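Local coordinates for serine protease inhibitor 4, isoform B (Drosophila melanogaster, PDB 4P0F), which probably inhibits serine and cysteine endopeptidases, at residues 75-79 / 112-118; 42-46 / 63-67; 13-18 / 38-42; 50-56 / 298-304. All blocks are in the same frame, centred on the assembly; numbering follows the deposited sequence.

Contact 1: residues 75-79 / 112-118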
# COMPACT_ATOMS: atom_id res chain seq x y z
N ALA A 75 17.32 -8.13 -0.85
CA ALA A 75 17.38 -7.27 0.31
C ALA A 75 17.98 -5.93 -0.06
O ALA A 75 17.48 -4.87 0.34
CB ALA A 75 18.19 -7.93 1.42
N HIS A 76 19.06 -5.96 -0.83
CA HIS A 76 19.72 -4.73 -1.22
C HIS A 76 18.81 -3.83 -2.05
O HIS A 76 18.88 -2.61 -1.96
CB HIS A 76 21.00 -5.03 -2.00
CG HIS A 76 21.85 -3.82 -2.21
ND1 HIS A 76 22.42 -3.13 -1.17
CD2 HIS A 76 22.21 -3.17 -3.34
CE1 HIS A 76 23.11 -2.10 -1.65
NE2 HIS A 76 23.00 -2.11 -2.96
N SER A 77 17.93 -4.43 -2.85
CA SER A 77 17.06 -3.63 -3.72
C SER A 77 16.07 -2.83 -2.88
O SER A 77 15.72 -1.70 -3.24
CB SER A 77 16.33 -4.52 -4.74
OG SER A 77 15.30 -5.29 -4.15
N PHE A 78 15.64 -3.39 -1.76
CA PHE A 78 14.75 -2.68 -0.85
C PHE A 78 15.51 -1.66 -0.03
O PHE A 78 14.98 -0.59 0.27
CB PHE A 78 14.00 -3.66 0.07
CG PHE A 78 12.85 -4.34 -0.61
CD1 PHE A 78 13.06 -5.46 -1.39
CD2 PHE A 78 11.57 -3.83 -0.52
CE1 PHE A 78 12.01 -6.08 -2.04
CE2 PHE A 78 10.52 -4.44 -1.16
CZ PHE A 78 10.74 -5.57 -1.93
N HIS A 79 16.75 -1.97 0.33
CA HIS A 79 17.55 -1.03 1.11
C HIS A 79 17.72 0.28 0.38
O HIS A 79 17.66 1.36 0.98
CB HIS A 79 18.94 -1.59 1.42
CG HIS A 79 19.80 -0.62 2.17
ND1 HIS A 79 19.62 -0.34 3.51
CD2 HIS A 79 20.83 0.15 1.76
CE1 HIS A 79 20.51 0.55 3.90
NE2 HIS A 79 21.26 0.87 2.86
N LEU A 112 20.15 -9.66 7.28
CA LEU A 112 19.52 -9.03 6.13
C LEU A 112 18.39 -8.11 6.58
O LEU A 112 18.22 -7.02 6.05
CB LEU A 112 18.99 -10.07 5.15
CG LEU A 112 20.05 -10.89 4.41
CD1 LEU A 112 19.38 -11.93 3.54
CD2 LEU A 112 20.95 -10.00 3.56
N LEU A 113 17.60 -8.56 7.54
CA LEU A 113 16.51 -7.72 8.02
C LEU A 113 17.04 -6.44 8.65
O LEU A 113 16.52 -5.36 8.39
CB LEU A 113 15.64 -8.46 9.04
CG LEU A 113 14.71 -9.55 8.53
CD1 LEU A 113 14.09 -10.25 9.73
CD2 LEU A 113 13.64 -9.01 7.61
N SER A 114 18.07 -6.55 9.48
CA SER A 114 18.60 -5.39 10.19
C SER A 114 19.34 -4.42 9.26
O SER A 114 19.08 -3.23 9.29
CB SER A 114 19.55 -5.84 11.31
OG SER A 114 18.91 -6.80 12.15
N LYS A 115 20.26 -4.94 8.45
CA LYS A 115 21.15 -4.08 7.67
C LYS A 115 20.50 -3.55 6.39
O LYS A 115 20.77 -2.42 5.99
CB LYS A 115 22.43 -4.83 7.30
CG LYS A 115 23.35 -5.17 8.46
CD LYS A 115 24.54 -5.96 7.97
CE LYS A 115 25.61 -6.11 9.03
NZ LYS A 115 26.75 -6.93 8.53
N GLN A 116 19.65 -4.36 5.76
CA GLN A 116 19.10 -4.00 4.46
C GLN A 116 17.66 -3.48 4.56
O GLN A 116 17.32 -2.49 3.91
CB GLN A 116 19.15 -5.20 3.52
CG GLN A 116 20.56 -5.77 3.34
CD GLN A 116 21.52 -4.78 2.72
OE1 GLN A 116 21.13 -3.95 1.89
NE2 GLN A 116 22.79 -4.86 3.11
N PHE A 117 16.83 -4.13 5.38
CA PHE A 117 15.46 -3.67 5.57
C PHE A 117 15.35 -2.70 6.75
O PHE A 117 14.27 -2.19 7.04
CB PHE A 117 14.49 -4.85 5.77
CG PHE A 117 14.12 -5.53 4.49
CD1 PHE A 117 14.91 -6.56 3.98
CD2 PHE A 117 12.99 -5.16 3.79
CE1 PHE A 117 14.57 -7.19 2.81
CE2 PHE A 117 12.65 -5.80 2.62
CZ PHE A 117 13.44 -6.81 2.12
N LEU A 118 16.47 -2.46 7.41
CA LEU A 118 16.53 -1.48 8.49
C LEU A 118 15.49 -1.83 9.55
O LEU A 118 14.92 -0.96 10.21
CB LEU A 118 16.32 -0.07 7.94
CG LEU A 118 17.29 0.36 6.83
CD1 LEU A 118 16.97 1.78 6.38
CD2 LEU A 118 18.74 0.27 7.28
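Phe78 and Phe117 meet at the buried base of this contact. Their rings are almost parallel, with planes 28° apart, but are slid so far that they barely overlap; the centroids stand 5.1 Å apart. The touching is done by CE2 of Phe117, which comes to 3.6 Å from CG of Phe78. Although the CB of Phe117 points away from helix 71-84, its CG lies anti to the carbonyl carbon (chi1 -79°), and this swings the ring back until CE1 rests 3.8 Å from CA of Ala75. The small side chain of Ala75 permits the close approach: its CB also lies 3.6 Å from CB of Gln116 and reaches a methyl of Leu112. Two neighbouring helices of the serpin fold are joined here, helix 71-84 (helix D) to the C-terminal end of helix 107-115 (helix E). Phe78 and Phe117 also pack on helix 38-49, through Thr43, Ala46 and Met47 among others. Toward solvent the contact turns polar and looser. His79 directs ND1 to the backbone O of Gln116, 3.2 Å away and in the plane of the imidazole, although the N-H...O angle is a bent 137°. Leu118, just past the helix with positive phi, sets CD2 at the edge of the same ring, 3.8 Å from CE1. The bent side chain of Gln116 turns OE1 back over helix 71-84. There it lies 3.3 Å from CB of His79 and accepts a weak hydrogen bond of 3.4 Å from ND1 of His76, whose exposed ring is turned well away from the plane of the amide.

Contact 2: residues 42-46 / 63-67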
# COMPACT_ATOMS: atom_id res chain seq x y z
N GLN A 42 4.50 -5.33 -0.54
CA GLN A 42 5.64 -5.99 -1.17
C GLN A 42 6.85 -6.08 -0.22
O GLN A 42 7.54 -7.10 -0.18
CB GLN A 42 6.06 -5.26 -2.44
CG GLN A 42 6.90 -6.10 -3.38
CD GLN A 42 7.59 -5.28 -4.45
OE1 GLN A 42 8.21 -4.25 -4.17
NE2 GLN A 42 7.51 -5.74 -5.70
N THR A 43 7.07 -5.03 0.56
CA THR A 43 8.18 -4.98 1.50
C THR A 43 8.00 -6.03 2.58
O THR A 43 8.93 -6.78 2.88
CB THR A 43 8.30 -3.58 2.14
OG1 THR A 43 8.54 -2.62 1.10
CG2 THR A 43 9.46 -3.53 3.12
N CYS A 44 6.80 -6.12 3.14
CA CYS A 44 6.55 -7.08 4.22
C CYS A 44 6.73 -8.50 3.70
O CYS A 44 7.37 -9.34 4.34
CB CYS A 44 5.15 -6.92 4.79
SG CYS A 44 4.90 -7.92 6.28
N ALA A 45 6.19 -8.76 2.52
CA ALA A 45 6.27 -10.09 1.93
C ALA A 45 7.70 -10.44 1.51
O ALA A 45 8.10 -11.61 1.58
CB ALA A 45 5.33 -10.20 0.76
N ALA A 46 8.47 -9.44 1.07
CA ALA A 46 9.86 -9.67 0.71
C ALA A 46 10.68 -10.03 1.95
O ALA A 46 11.59 -10.85 1.88
CB ALA A 46 10.46 -8.45 0.02
N GLY A 63 5.87 -14.04 -7.79
CA GLY A 63 4.57 -13.41 -7.58
C GLY A 63 4.66 -11.95 -7.15
O GLY A 63 3.78 -11.16 -7.46
N LEU A 64 5.73 -11.61 -6.43
CA LEU A 64 5.96 -10.23 -5.98
C LEU A 64 6.74 -9.40 -7.00
O LEU A 64 6.74 -8.16 -6.96
CB LEU A 64 6.73 -10.23 -4.66
CG LEU A 64 6.05 -10.90 -3.47
CD1 LEU A 64 7.02 -11.02 -2.31
CD2 LEU A 64 4.81 -10.13 -3.07
N GLY A 65 7.41 -10.09 -7.93
CA GLY A 65 8.25 -9.41 -8.91
C GLY A 65 9.56 -8.93 -8.29
O GLY A 65 10.02 -7.83 -8.57
N LEU A 66 10.17 -9.76 -7.45
CA LEU A 66 11.40 -9.36 -6.80
C LEU A 66 12.57 -9.36 -7.80
O LEU A 66 12.47 -9.93 -8.89
CB LEU A 66 11.70 -10.25 -5.60
CG LEU A 66 10.59 -10.32 -4.54
CD1 LEU A 66 11.06 -11.08 -3.32
CD2 LEU A 66 10.12 -8.92 -4.12
N ALA A 67 13.67 -8.72 -7.41
CA ALA A 67 14.76 -8.41 -8.33
C ALA A 67 15.47 -9.64 -8.89
O ALA A 67 15.96 -9.65 -10.02
CB ALA A 67 15.78 -7.51 -7.65
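Gln42 reaches from helix 38-49 to the end of helix 54-64, where it meets the backbone O of Leu64. These are helices B and C of the serpin fold, and the contact lies where the second of them stops and the chain turns away. Three side-chain conformations shape it. The first is that of Gln42: with CG anti to the backbone N (chi1 -161°) and the chain extended beyond it, the amide is carried clear of its own helix. NE2 then donates a 2.8 Å bond to Leu64 O, with an N-H...O angle of 149°. The acceptor lies close to the amide plane, while the donor is tilted from the plane of the carbonyl it meets. The buried side chain packs against Phe78, Phe10 and Phe17, and this bond satisfies one N-H of the amide in largely apolar surroundings. Leu64 itself puts CG anti to its carbonyl carbon (chi1 -62°), which lays the two methyls over Ala45; CD1 is 3.6 Å and CD2 3.9 Å from the CB of that alanine. Gly65, in positive phi, ends the helix and redirects the backbone, so that Leu66 can send its side chain back toward helix 38-49. Its contact is the looser one, as CD2 stops 4.2 Å from CB of Ala46 and 4.3 Å from CG of Gln42. CD1 of Leu64 also lies 4.0 Å from the backbone N of Ala46.

Contact 3: residues 13-18 / 38-42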
# COMPACT_ATOMS: atom_id res chain seq x y z
N ARG A 13 8.52 -2.99 -11.31
CA ARG A 13 8.00 -4.24 -10.81
C ARG A 13 6.96 -4.01 -9.72
O ARG A 13 5.95 -4.71 -9.67
CB ARG A 13 9.15 -5.12 -10.32
CG ARG A 13 10.04 -5.48 -11.49
CD ARG A 13 10.97 -6.60 -11.24
NE ARG A 13 11.67 -6.97 -12.46
CZ ARG A 13 12.48 -8.02 -12.54
NH1 ARG A 13 12.68 -8.78 -11.48
NH2 ARG A 13 13.08 -8.31 -13.69
N LEU A 14 7.18 -3.00 -8.88
CA LEU A 14 6.20 -2.65 -7.85
C LEU A 14 4.91 -2.12 -8.48
O LEU A 14 3.82 -2.43 -8.02
CB LEU A 14 6.78 -1.61 -6.89
CG LEU A 14 5.81 -1.13 -5.82
CD1 LEU A 14 5.26 -2.31 -5.03
CD2 LEU A 14 6.48 -0.13 -4.89
N ALA A 15 5.04 -1.33 -9.55
CA ALA A 15 3.86 -0.83 -10.26
C ALA A 15 3.00 -1.96 -10.82
O ALA A 15 1.77 -1.89 -10.76
CB ALA A 15 4.27 0.14 -11.38
N LEU A 16 3.63 -3.00 -11.35
CA LEU A 16 2.87 -4.13 -11.87
C LEU A 16 2.23 -4.92 -10.73
O LEU A 16 1.06 -5.27 -10.80
CB LEU A 16 3.77 -5.03 -12.72
CG LEU A 16 3.13 -6.30 -13.31
CD1 LEU A 16 1.84 -6.00 -14.06
CD2 LEU A 16 4.10 -6.99 -14.23
N PHE A 17 2.99 -5.19 -9.68
CA PHE A 17 2.42 -5.80 -8.47
C PHE A 17 1.22 -5.01 -7.98
O PHE A 17 0.19 -5.59 -7.60
CB PHE A 17 3.48 -5.91 -7.37
CG PHE A 17 2.98 -6.58 -6.12
CD1 PHE A 17 2.56 -7.89 -6.14
CD2 PHE A 17 2.93 -5.88 -4.92
CE1 PHE A 17 2.11 -8.51 -4.99
CE2 PHE A 17 2.47 -6.50 -3.77
CZ PHE A 17 2.05 -7.82 -3.81
N SER A 18 1.32 -3.68 -8.02
CA SER A 18 0.25 -2.81 -7.55
C SER A 18 -1.05 -3.03 -8.33
O SER A 18 -2.11 -3.18 -7.73
CB SER A 18 0.64 -1.33 -7.67
OG SER A 18 1.79 -1.03 -6.91
N PRO A 38 0.81 -0.58 -1.87
CA PRO A 38 1.48 -1.74 -2.47
C PRO A 38 2.92 -1.87 -1.99
O PRO A 38 3.43 -3.00 -1.83
CB PRO A 38 1.40 -1.47 -3.97
CG PRO A 38 1.12 -0.03 -4.12
CD PRO A 38 0.38 0.40 -2.88
N PHE A 39 3.57 -0.74 -1.72
CA PHE A 39 4.94 -0.75 -1.24
C PHE A 39 5.05 -1.48 0.09
O PHE A 39 5.99 -2.25 0.32
CB PHE A 39 5.49 0.67 -1.09
CG PHE A 39 6.91 0.70 -0.61
CD1 PHE A 39 7.20 0.69 0.75
CD2 PHE A 39 7.97 0.67 -1.50
CE1 PHE A 39 8.51 0.69 1.20
CE2 PHE A 39 9.28 0.67 -1.05
CZ PHE A 39 9.54 0.68 0.31
N SER A 40 4.09 -1.21 0.98
CA SER A 40 4.07 -1.85 2.29
C SER A 40 3.89 -3.36 2.17
O SER A 40 4.56 -4.15 2.87
CB SER A 40 2.95 -1.24 3.14
OG SER A 40 2.78 -1.90 4.37
N ILE A 41 2.98 -3.76 1.30
CA ILE A 41 2.69 -5.17 1.10
C ILE A 41 3.91 -5.88 0.52
O ILE A 41 4.31 -6.94 1.02
CB ILE A 41 1.46 -5.36 0.18
CG1 ILE A 41 0.21 -4.79 0.87
CG2 ILE A 41 1.25 -6.83 -0.16
CD1 ILE A 41 -0.96 -4.59 -0.05
N GLN A 42 4.50 -5.33 -0.54
CA GLN A 42 5.64 -5.99 -1.17
C GLN A 42 6.85 -6.08 -0.22
O GLN A 42 7.54 -7.10 -0.18
CB GLN A 42 6.06 -5.26 -2.44
CG GLN A 42 6.90 -6.10 -3.38
CD GLN A 42 7.59 -5.28 -4.45
OE1 GLN A 42 8.21 -4.25 -4.17
NE2 GLN A 42 7.51 -5.74 -5.70
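Ser18 and Pro38 touch most closely: OG of the serine sits 3.0 Å from both CB and CG of the proline ring. Beside them Leu14, with CG anti to its backbone N (chi1 177°), spreads its methyls over the other helix. CD1 lies 3.6 Å from OE1 of Gln42, and CD2 meets the edge of the Phe39 ring at CD2, 3.8 Å away. Phe17 takes CG2 of Ile41 in its ring plane, 3.8 Å from CE2, and runs past Gln42 in the opposite sense, its ring 15° from the plane of the amide. Its helix positions the serine: OG of Ser18 donates to Leu14 O at 2.7 Å from above the carbonyl plane, Ser18 N from the other face. With the hydroxyl gone, as in an alanine here, Leu14 O would probably keep just the backbone donor and a gap open beside Pro38. Helices 6-28 and 38-49, A and B of the serpin fold, cross here at 100°, segment axes 9.8 Å apart. No hydrogen bond crosses between the segments: Ser18 OG bonds within its helix and Gln42 NE2 to Leu64 O, so van der Waals fit holds the crossing, polar atoms packing against carbon.

Contact 4: residues 50-56 / 298-304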
# COMPACT_ATOMS: atom_id res chain seq x y z
N LEU A 50 12.89 -13.72 2.68
CA LEU A 50 14.27 -13.92 3.12
C LEU A 50 14.43 -15.19 3.96
O LEU A 50 15.52 -15.76 4.03
CB LEU A 50 14.76 -12.74 3.96
CG LEU A 50 14.76 -11.36 3.32
CD1 LEU A 50 15.36 -10.38 4.32
CD2 LEU A 50 15.53 -11.35 2.01
N GLY A 51 13.34 -15.61 4.59
CA GLY A 51 13.36 -16.80 5.42
C GLY A 51 12.77 -18.03 4.74
O GLY A 51 12.67 -19.09 5.36
N ALA A 52 12.38 -17.88 3.48
CA ALA A 52 11.74 -18.95 2.72
C ALA A 52 12.74 -19.76 1.91
O ALA A 52 13.84 -19.29 1.61
CB ALA A 52 10.66 -18.37 1.80
N GLU A 53 12.35 -20.98 1.57
CA GLU A 53 13.19 -21.89 0.82
C GLU A 53 12.39 -22.52 -0.31
O GLU A 53 11.16 -22.44 -0.33
CB GLU A 53 13.75 -22.98 1.73
CG GLU A 53 14.66 -22.47 2.81
CD GLU A 53 15.38 -23.60 3.52
OE1 GLU A 53 15.20 -23.75 4.74
OE2 GLU A 53 16.12 -24.34 2.85
N ASN A 54 13.10 -23.13 -1.25
CA ASN A 54 12.48 -24.01 -2.24
C ASN A 54 11.33 -23.35 -3.00
O ASN A 54 11.42 -22.18 -3.35
CB ASN A 54 12.01 -25.29 -1.55
CG ASN A 54 13.10 -25.94 -0.71
OD1 ASN A 54 14.25 -26.01 -1.13
ND2 ASN A 54 12.75 -26.39 0.48
N GLU A 55 10.24 -24.08 -3.24
CA GLU A 55 9.13 -23.52 -4.06
C GLU A 55 8.42 -22.36 -3.38
O GLU A 55 7.89 -21.46 -4.06
CB GLU A 55 8.12 -24.62 -4.41
CG GLU A 55 7.04 -24.12 -5.37
CD GLU A 55 5.95 -25.12 -5.67
OE1 GLU A 55 6.11 -26.32 -5.34
OE2 GLU A 55 4.91 -24.69 -6.23
N THR A 56 8.39 -22.34 -2.06
CA THR A 56 7.80 -21.22 -1.35
C THR A 56 8.54 -19.94 -1.72
O THR A 56 7.93 -18.92 -2.04
CB THR A 56 7.83 -21.45 0.18
OG1 THR A 56 7.09 -22.64 0.50
CG2 THR A 56 7.23 -20.27 0.94
N GLN A 298 2.68 -27.33 3.24
CA GLN A 298 3.90 -27.57 2.49
C GLN A 298 4.84 -26.36 2.51
O GLN A 298 5.88 -26.38 1.86
CB GLN A 298 3.58 -27.96 1.05
CG GLN A 298 2.88 -29.30 0.91
CD GLN A 298 1.44 -29.28 1.36
OE1 GLN A 298 0.65 -28.43 0.95
NE2 GLN A 298 1.07 -30.23 2.22
N ALA A 299 4.47 -25.32 3.25
CA ALA A 299 5.27 -24.10 3.29
C ALA A 299 6.69 -24.38 3.77
O ALA A 299 6.90 -25.21 4.66
CB ALA A 299 4.63 -23.07 4.19
N GLU A 300 7.64 -23.65 3.20
CA GLU A 300 9.05 -23.81 3.50
C GLU A 300 9.65 -22.50 4.01
O GLU A 300 9.99 -21.63 3.22
CB GLU A 300 9.80 -24.29 2.26
CG GLU A 300 9.35 -25.69 1.83
CD GLU A 300 8.86 -25.82 0.40
OE1 GLU A 300 8.43 -24.82 -0.20
OE2 GLU A 300 8.89 -26.96 -0.12
N PHE A 301 9.75 -22.37 5.33
CA PHE A 301 10.30 -21.16 5.94
C PHE A 301 11.42 -21.52 6.91
O PHE A 301 11.57 -20.90 7.96
CB PHE A 301 9.20 -20.37 6.66
CG PHE A 301 8.30 -19.59 5.75
CD1 PHE A 301 8.75 -18.44 5.13
CD2 PHE A 301 7.01 -20.02 5.51
CE1 PHE A 301 7.92 -17.74 4.28
CE2 PHE A 301 6.18 -19.31 4.67
CZ PHE A 301 6.63 -18.17 4.06
N GLY A 302 12.23 -22.50 6.52
CA GLY A 302 13.29 -22.99 7.38
C GLY A 302 14.47 -22.07 7.60
O GLY A 302 15.37 -22.41 8.38
N LYS A 303 14.49 -20.92 6.92
CA LYS A 303 15.60 -20.00 7.09
C LYS A 303 15.27 -18.85 8.05
O LYS A 303 16.09 -17.97 8.25
CB LYS A 303 16.04 -19.46 5.73
CG LYS A 303 17.00 -20.43 5.03
CD LYS A 303 17.16 -20.15 3.54
CE LYS A 303 18.20 -19.08 3.26
NZ LYS A 303 18.31 -18.80 1.79
N MET A 304 14.09 -18.91 8.68
CA MET A 304 13.70 -17.88 9.64
C MET A 304 14.31 -18.10 11.03
O MET A 304 14.95 -17.21 11.57
CB MET A 304 12.18 -17.83 9.76
CG MET A 304 11.52 -17.20 8.56
SD MET A 304 9.74 -17.07 8.75
CE MET A 304 9.37 -15.81 7.50
O HOH W 1 12.07 -24.86 4.80
O HOH W 2 9.59 -26.96 -2.76
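Phe301 carries CG2 of Thr56 over one face of its ring, a CH-pi contact 4.2 Å from the centroid. Ala52 CB approaches the same ring obliquely, and Leu311 and Val313 of strand 311-324 pack against it. The second flat group is the carboxylate of Glu300, gripped at OE1 by two donors from opposite faces: Thr56 OG1 at 2.7 Å and Thr56 N at 3.1 Å, the latter nearly along the C-O direction. Asn54 stands across it, its amide plane turned 77° from the carboxylate. Thr56 serves both groups because chi1 of -60° sets OG1 anti to the carbonyl carbon and CG2 anti to N; the hydroxyl also accepts from Glu300 N at 2.9 Å. Backbone bonds continue the join, Glu53 N to Glu300 O and Lys303 N to Gly51 O, each 3.0 Å. Gly51 lets Met304 CG, at the close of the type I turn 301-304, settle 3.7 Å from its CA. In this serpin the loop before strand 311-324 is fastened to residues 50-56, which lead into helix 54-64. OE2 of Glu300 pairs with Arg293 and takes a water that also binds Glu55 N. Replacing Glu300 by an alanine would probably rob Thr56 N and OG1 of their acceptor and leave Arg293 a long, weak pairing with Glu55. With that arginine and N-H groups of the helix's first turn so near, the carboxylate is probably kept charged.

From the N terminus, helix 6-28 meets helix 38-49, and contact 3 closes a short loop of 19 residues. Contact 2 opens on Gln42, the residue it shares with contact 3, and closes at the end of helix 54-64. Before it does, contact 4 has opened at residues 50-56, so these two cross. Contact 4 closes at 298-304, across 241 residues, and contact 1, joining helix 71-84 to the end of helix 107-115, is nested inside that span. Arg13 NH1 of contact 3 hydrogen-bonds weakly to Leu66 O of contact 2, while Leu50 of contact 4 touches Phe117 of contact 1. The helical region is tied together and to the loop leading into strand 311-324.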